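Long-range contact in agmatine N-acetyltransferase (Drosophila melanogaster, PDB 7CIW), which transfers an acetyl group from acetyl-CoA to the amine of agmatine and probably also acylates arylalkylamines such as dopamine and serotonin: residues 80-89 / 107-118. The protein carries 1 engineered substitution. Sequence-based numbering, arbitrary orientation.
Sequences KDSHEPEHMA and LSAVETATDVCR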
ATOM      1  N   LYS A  80      -6.584   9.672   4.429  1.00 14.98           N
ATOM      2  CA  LYS A  80      -6.320  10.808   3.556  1.00 16.31           C
ATOM      3  C   LYS A  80      -7.611  11.583   3.343  1.00 16.78           C
ATOM      4  O   LYS A  80      -8.715  11.054   3.507  1.00 15.67           O
ATOM      5  CB  LYS A  80      -5.709  10.369   2.214  1.00 18.67           C
ATOM      6  CG  LYS A  80      -6.634   9.596   1.304  1.00 16.60           C
ATOM      7  CD  LYS A  80      -5.865   9.119   0.055  1.00 17.42           C
ATOM      8  CE  LYS A  80      -6.806   8.472  -0.952  1.00 16.45           C
ATOM      9  NZ  LYS A  80      -6.054   7.936  -2.131  1.00 16.50           N
ATOM     10  N   ASP A  81      -7.454  12.861   2.997  1.00 16.40           N
ATOM     11  CA  ASP A  81      -8.595  13.722   2.725  1.00 16.25           C
ATOM     12  C   ASP A  81      -8.429  14.399   1.369  1.00 15.27           C
ATOM     13  O   ASP A  81      -7.542  14.030   0.585  1.00 16.98           O
ATOM     14  CB  ASP A  81      -8.770  14.751   3.856  1.00 15.90           C
ATOM     15  CG  ASP A  81      -7.596  15.733   3.960  1.00 20.19           C
ATOM     16  OD1 ASP A  81      -6.700  15.711   3.092  1.00 20.90           O
ATOM     17  OD2 ASP A  81      -7.577  16.535   4.925  1.00 24.42           O
ATOM     18  N   SER A  82      -9.267  15.397   1.084  1.00 17.21           N
ATOM     19  CA  SER A  82      -9.248  16.031  -0.232  1.00 16.83           C
ATOM     20  C   SER A  82      -7.996  16.865  -0.478  1.00 20.04           C
ATOM     21  O   SER A  82      -7.783  17.302  -1.615  1.00 21.62           O
ATOM     22  CB  SER A  82     -10.486  16.901  -0.407  1.00 25.06           C
ATOM     23  OG  SER A  82     -10.469  17.976   0.508  1.00 25.24           O
ATOM     24  N   HIS A  83      -7.180  17.101   0.545  1.00 19.49           N
ATOM     25  CA  HIS A  83      -5.908  17.788   0.388  1.00 19.70           C
ATOM     26  C   HIS A  83      -4.780  16.850  -0.025  1.00 17.98           C
ATOM     27  O   HIS A  83      -3.698  17.322  -0.380  1.00 18.17           O
ATOM     28  CB  HIS A  83      -5.545  18.506   1.700  1.00 20.61           C
ATOM     29  CG  HIS A  83      -4.397  19.458   1.578  1.00 27.32           C
ATOM     30  ND1 HIS A  83      -3.176  19.230   2.172  1.00 28.36           N
ATOM     31  CD2 HIS A  83      -4.289  20.644   0.932  1.00 25.99           C
ATOM     32  CE1 HIS A  83      -2.362  20.232   1.892  1.00 26.78           C
ATOM     33  NE2 HIS A  83      -3.011  21.103   1.142  1.00 29.49           N
ATOM     34  N   GLU A  84      -5.009  15.537  -0.019  1.00 16.04           N
ATOM     35  CA  GLU A  84      -3.919  14.608  -0.317  1.00 16.16           C
ATOM     36  C   GLU A  84      -3.278  14.810  -1.690  1.00 16.90           C
ATOM     37  O   GLU A  84      -2.051  14.634  -1.792  1.00 16.06           O
ATOM     38  CB  GLU A  84      -4.409  13.162  -0.153  1.00 16.63           C
ATOM     39  CG  GLU A  84      -3.289  12.119  -0.177  1.00 18.15           C
ATOM     40  CD  GLU A  84      -2.318  12.220   1.002  1.00 23.97           C
ATOM     41  OE1 GLU A  84      -2.501  13.078   1.894  1.00 25.78           O
ATOM     42  OE2 GLU A  84      -1.364  11.414   1.038  1.00 28.84           O
ATOM     43  N   PRO A  85      -3.995  15.179  -2.759  1.00 17.52           N
ATOM     44  CA  PRO A  85      -3.273  15.433  -4.022  1.00 16.71           C
ATOM     45  C   PRO A  85      -2.219  16.525  -3.892  1.00 16.68           C
ATOM     46  O   PRO A  85      -1.099  16.379  -4.404  1.00 18.13           O
ATOM     47  CB  PRO A  85      -4.395  15.815  -4.995  1.00 18.64           C
ATOM     48  CG  PRO A  85      -5.591  15.065  -4.457  1.00 18.66           C
ATOM     49  CD  PRO A  85      -5.457  15.180  -2.961  1.00 17.19           C
ATOM     50  N   GLU A  86      -2.545  17.614  -3.200  1.00 18.17           N
ATOM     51  CA  GLU A  86      -1.579  18.689  -3.009  1.00 18.57           C
ATOM     52  C   GLU A  86      -0.453  18.256  -2.084  1.00 18.60           C
ATOM     53  O   GLU A  86       0.724  18.546  -2.339  1.00 19.39           O
ATOM     54  CB  GLU A  86      -2.289  19.920  -2.447  1.00 19.82           C
ATOM     55  CG  GLU A  86      -3.232  20.596  -3.450  1.00 25.40           C
ATOM     56  CD  GLU A  86      -4.446  19.744  -3.846  1.00 34.76           C
ATOM     57  OE1 GLU A  86      -4.964  18.960  -3.008  1.00 27.97           O
ATOM     58  OE2 GLU A  86      -4.876  19.852  -5.018  1.00 40.14           O
ATOM     59  N   HIS A  87      -0.799  17.564  -0.999  1.00 17.94           N
ATOM     60  CA  HIS A  87       0.204  17.079  -0.062  1.00 19.24           C
ATOM     61  C   HIS A  87       1.197  16.138  -0.737  1.00 21.93           C
ATOM     62  O   HIS A  87       2.416  16.280  -0.579  1.00 18.78           O
ATOM     63  CB  HIS A  87      -0.493  16.380   1.110  1.00 18.94           C
ATOM     64  CG  HIS A  87       0.452  15.770   2.095  1.00 22.43           C
ATOM     65  ND1 HIS A  87       0.261  14.514   2.629  1.00 26.12           N
ATOM     66  CD2 HIS A  87       1.597  16.241   2.639  1.00 24.30           C
ATOM     67  CE1 HIS A  87       1.248  14.240   3.465  1.00 25.65           C
ATOM     68  NE2 HIS A  87       2.073  15.271   3.486  1.00 25.48           N
ATOM     69  N   MET A  88       0.699  15.161  -1.495  1.00 19.01           N
ATOM     70  CA  MET A  88       1.615  14.218  -2.127  1.00 16.75           C
ATOM     71  C   MET A  88       2.469  14.890  -3.189  1.00 15.78           C
ATOM     72  O   MET A  88       3.615  14.481  -3.397  1.00 18.07           O
ATOM     73  CB  MET A  88       0.853  13.045  -2.737  1.00 18.96           C
ATOM     74  CG  MET A  88       0.324  12.093  -1.698  1.00 22.76           C
ATOM     75  SD  MET A  88       0.204  10.392  -2.266  1.00 43.89           S
ATOM     76  CE  MET A  88       1.874  10.116  -2.844  1.00 23.18           C
ATOM     77  N   ALA A  89       1.928  15.900  -3.875  1.00 17.75           N
ATOM     78  CA  ALA A  89       2.733  16.602  -4.865  1.00 20.67           C
ATOM     79  C   ALA A  89       3.900  17.305  -4.192  1.00 23.64           C
ATOM     80  O   ALA A  89       5.037  17.243  -4.674  1.00 21.99           O
ATOM     81  CB  ALA A  89       1.870  17.592  -5.646  1.00 22.15           C
ATOM     82  N   LEU A 107       3.344   7.762  -7.338  1.00 15.63           N
ATOM     83  CA  LEU A 107       2.192   7.699  -6.442  1.00 16.82           C
ATOM     84  C   LEU A 107       1.423   9.015  -6.429  1.00 14.46           C
ATOM     85  O   LEU A 107       0.187   9.030  -6.308  1.00 15.07           O
ATOM     86  CB  LEU A 107       2.657   7.329  -5.035  1.00 18.16           C
ATOM     87  CG  LEU A 107       3.148   5.887  -4.888  1.00 17.85           C
ATOM     88  CD1 LEU A 107       3.688   5.641  -3.478  1.00 21.41           C
ATOM     89  CD2 LEU A 107       2.041   4.899  -5.219  1.00 18.69           C
ATOM     90  N   SER A 108       2.132  10.135  -6.558  1.00 14.86           N
ATOM     91  CA  SER A 108       1.459  11.427  -6.556  1.00 17.74           C
ATOM     92  C   SER A 108       0.686  11.642  -7.848  1.00 15.31           C
ATOM     93  O   SER A 108      -0.418  12.196  -7.827  1.00 16.01           O
ATOM     94  CB  SER A 108       2.483  12.546  -6.340  1.00 15.31           C
ATOM     95  OG  SER A 108       1.915  13.836  -6.516  1.00 15.78           O
ATOM     96  N   ALA A 109       1.250  11.219  -8.985  1.00 15.48           N
ATOM     97  CA  ALA A 109       0.487  11.276 -10.227  1.00 15.68           C
ATOM     98  C   ALA A 109      -0.817  10.497 -10.104  1.00 14.65           C
ATOM     99  O   ALA A 109      -1.867  10.955 -10.567  1.00 16.77           O
ATOM    100  CB  ALA A 109       1.321  10.747 -11.396  1.00 17.93           C
ATOM    101  N   VAL A 110      -0.772   9.331  -9.455  1.00 14.48           N
ATOM    102  CA  VAL A 110      -1.974   8.517  -9.288  1.00 11.98           C
ATOM    103  C   VAL A 110      -2.963   9.185  -8.333  1.00 15.65           C
ATOM    104  O   VAL A 110      -4.178   9.163  -8.561  1.00 15.50           O
ATOM    105  CB  VAL A 110      -1.574   7.111  -8.802  1.00 16.96           C
ATOM    106  CG1 VAL A 110      -2.797   6.310  -8.438  1.00 20.26           C
ATOM    107  CG2 VAL A 110      -0.732   6.407  -9.878  1.00 18.58           C
ATOM    108  N   GLU A 111      -2.470   9.774  -7.243  1.00 13.42           N
ATOM    109  CA  GLU A 111      -3.369  10.438  -6.302  1.00 13.70           C
ATOM    110  C   GLU A 111      -4.076  11.618  -6.958  1.00 16.10           C
ATOM    111  O   GLU A 111      -5.274  11.836  -6.748  1.00 15.42           O
ATOM    112  CB  GLU A 111      -2.590  10.890  -5.065  1.00 16.90           C
ATOM    113  CG  GLU A 111      -3.390  11.749  -4.094  1.00 15.89           C
ATOM    114  CD  GLU A 111      -4.422  10.942  -3.326  1.00 18.30           C
ATOM    115  OE1 GLU A 111      -4.125   9.771  -3.011  1.00 23.13           O
ATOM    116  OE2 GLU A 111      -5.533  11.463  -3.071  1.00 21.65           O
ATOM    117  N   THR A 112      -3.355  12.380  -7.782  1.00 14.64           N
ATOM    118  CA  THR A 112      -3.981  13.490  -8.494  1.00 16.80           C
ATOM    119  C   THR A 112      -5.044  12.988  -9.460  1.00 17.35           C
ATOM    120  O   THR A 112      -6.116  13.593  -9.583  1.00 17.55           O
ATOM    121  CB  THR A 112      -2.920  14.285  -9.251  1.00 19.23           C
ATOM    122  OG1 THR A 112      -2.077  14.958  -8.311  1.00 17.63           O
ATOM    123  CG2 THR A 112      -3.573  15.302 -10.177  1.00 20.91           C
ATOM    124  N   ALA A 113      -4.771  11.867 -10.138  1.00 15.85           N
ATOM    125  CA  ALA A 113      -5.722  11.346 -11.112  1.00 17.18           C
ATOM    126  C   ALA A 113      -6.944  10.730 -10.441  1.00 20.13           C
ATOM    127  O   ALA A 113      -8.053  10.810 -10.988  1.00 20.53           O
ATOM    128  CB  ALA A 113      -5.035  10.310 -12.006  1.00 18.44           C
ATOM    129  N   THR A 114      -6.775  10.118  -9.264  1.00 16.20           N
ATOM    130  CA  THR A 114      -7.916   9.445  -8.637  1.00 18.13           C
ATOM    131  C   THR A 114      -8.750  10.409  -7.800  1.00 19.88           C
ATOM    132  O   THR A 114      -9.983  10.406  -7.901  1.00 19.07           O
ATOM    133  CB  THR A 114      -7.443   8.269  -7.784  1.00 16.80           C
ATOM    134  OG1 THR A 114      -6.451   8.702  -6.845  1.00 15.57           O
ATOM    135  CG2 THR A 114      -6.849   7.188  -8.667  1.00 20.56           C
ATOM    136  N   ASP A 115      -8.098  11.215  -6.959  1.00 16.83           N
ATOM    137  CA  ASP A 115      -8.739  12.312  -6.224  1.00 18.31           C
ATOM    138  C   ASP A 115     -10.070  11.862  -5.612  1.00 18.12           C
ATOM    139  O   ASP A 115     -11.125  12.446  -5.848  1.00 16.92           O
ATOM    140  CB  ASP A 115      -8.930  13.519  -7.149  1.00 18.81           C
ATOM    141  CG  ASP A 115      -9.136  14.833  -6.396  1.00 25.53           C
ATOM    142  OD1 ASP A 115      -9.123  14.843  -5.152  1.00 23.69           O
ATOM    143  OD2 ASP A 115      -9.322  15.871  -7.062  1.00 30.11           O
ATOM    144  N   VAL A 116     -10.004  10.793  -4.812  1.00 17.48           N
ATOM    145  CA  VAL A 116     -11.218  10.017  -4.553  1.00 15.86           C
ATOM    146  C   VAL A 116     -12.201  10.770  -3.675  1.00 18.23           C
ATOM    147  O   VAL A 116     -13.401  10.480  -3.697  1.00 15.43           O
ATOM    148  CB  VAL A 116     -10.895   8.651  -3.926  1.00 16.72           C
ATOM    149  CG1 VAL A 116     -10.147   7.766  -4.914  1.00 17.09           C
ATOM    150  CG2 VAL A 116     -10.145   8.817  -2.573  1.00 17.23           C
ATOM    151  N   CYS A 117     -11.727  11.697  -2.846  1.00 16.51           N
ATOM    152  CA  CYS A 117     -12.651  12.439  -1.988  1.00 18.71           C
ATOM    153  C   CYS A 117     -13.570  13.325  -2.813  1.00 19.09           C
ATOM    154  O   CYS A 117     -14.783  13.393  -2.558  1.00 22.51           O
ATOM    155  CB  CYS A 117     -11.848  13.247  -0.970  1.00 19.79           C
ATOM    156  SG  CYS A 117     -11.134  12.137   0.313  1.00 19.56           S
ATOM    157  N   ARG A 118     -13.009  13.964  -3.836  1.00 19.12           N
ATOM    158  CA  ARG A 118     -13.818  14.750  -4.758  1.00 21.76           C
ATOM    159  C   ARG A 118     -14.615  13.854  -5.697  1.00 21.09           C
ATOM    160  O   ARG A 118     -15.780  14.141  -6.005  1.00 24.75           O
ATOM    161  CB  ARG A 118     -12.923  15.676  -5.569  1.00 22.38           C
ATOM    162  CG  ARG A 118     -12.164  16.668  -4.719  1.00 31.37           C
ATOM    163  CD  ARG A 118     -11.564  17.790  -5.556  1.00 32.30           C
ATOM    164  NE  ARG A 118     -11.106  18.874  -4.695  1.00 32.65           N
ATOM    165  CZ  ARG A 118     -10.048  18.788  -3.895  1.00 35.19           C
ATOM    166  NH1 ARG A 118      -9.325  17.666  -3.854  1.00 30.03           N
ATOM    167  NH2 ARG A 118      -9.708  19.822  -3.136  1.00 40.24           N
TER
HETATM  168  O   HOH W   1      -7.310   9.699  -4.274  1.00 18.91           O
HETATM  169  O   HOH W   2      -6.779   6.768  -4.403  1.00 30.95           O
HETATM  170  O   HOH W   3      -7.637  11.973  -1.448  1.00 18.76           O
HETATM  171  O   HOH W   4      -0.699  14.240  -5.865  1.00 20.83           O
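Two antiparallel helices of the GNAT domain pack here, helix 84-95 against the end of helix 99-114, with Lys80 and Glu111 paired at the buried side. The segments 84-89 and 107-114 run at 164° with their axes 8.6 Å apart. Lys80, the last residue of strand 70-80, extends its chain beyond CG to meet Glu111 from the opposite direction. Its NZ gives a salt bridge of 2.8 Å to Glu111 OE1, on the syn lone pair. Glu111 sets CG anti to the backbone N (chi1 173°), which lays CG 3.7 Å from Pro85 CA; the bend at chi2 then turns the carboxylate toward Lys80. Its other oxygen, OE2, accepts from two waters; one also accepts from Lys80 NZ, the other donates to Asp81 O. An alanine in place of Glu111 would probably leave the buried Lys80 ammonium without its carboxylate mate and take from each of the two waters one of its acceptors.

At one end Met88 CE packs 3.6 Å from Leu107 CB. Nearby, a water donates to both Pro85 O and Ser108 O. At the other end Cys117 SG rests against the backbone of Asp81 and Ser82. Arg118 NH1 donates to Ser82 O at 2.7 Å, in the carbonyl plane, and Ser82 CB sits over one guanidinium face. The same NH1 bridges to Asp115 OD1 (3.1 Å), almost in the guanidinium plane.

Val110, Thr114 and Val116 turn to strands 181-187 and 208-215, while Leu107 approaches the bound N-acetylagmatine. The arrangement is an antiparallel helix pair in the connection between strands 70-80 and 125-133, which are neighbours in the GNAT sheet.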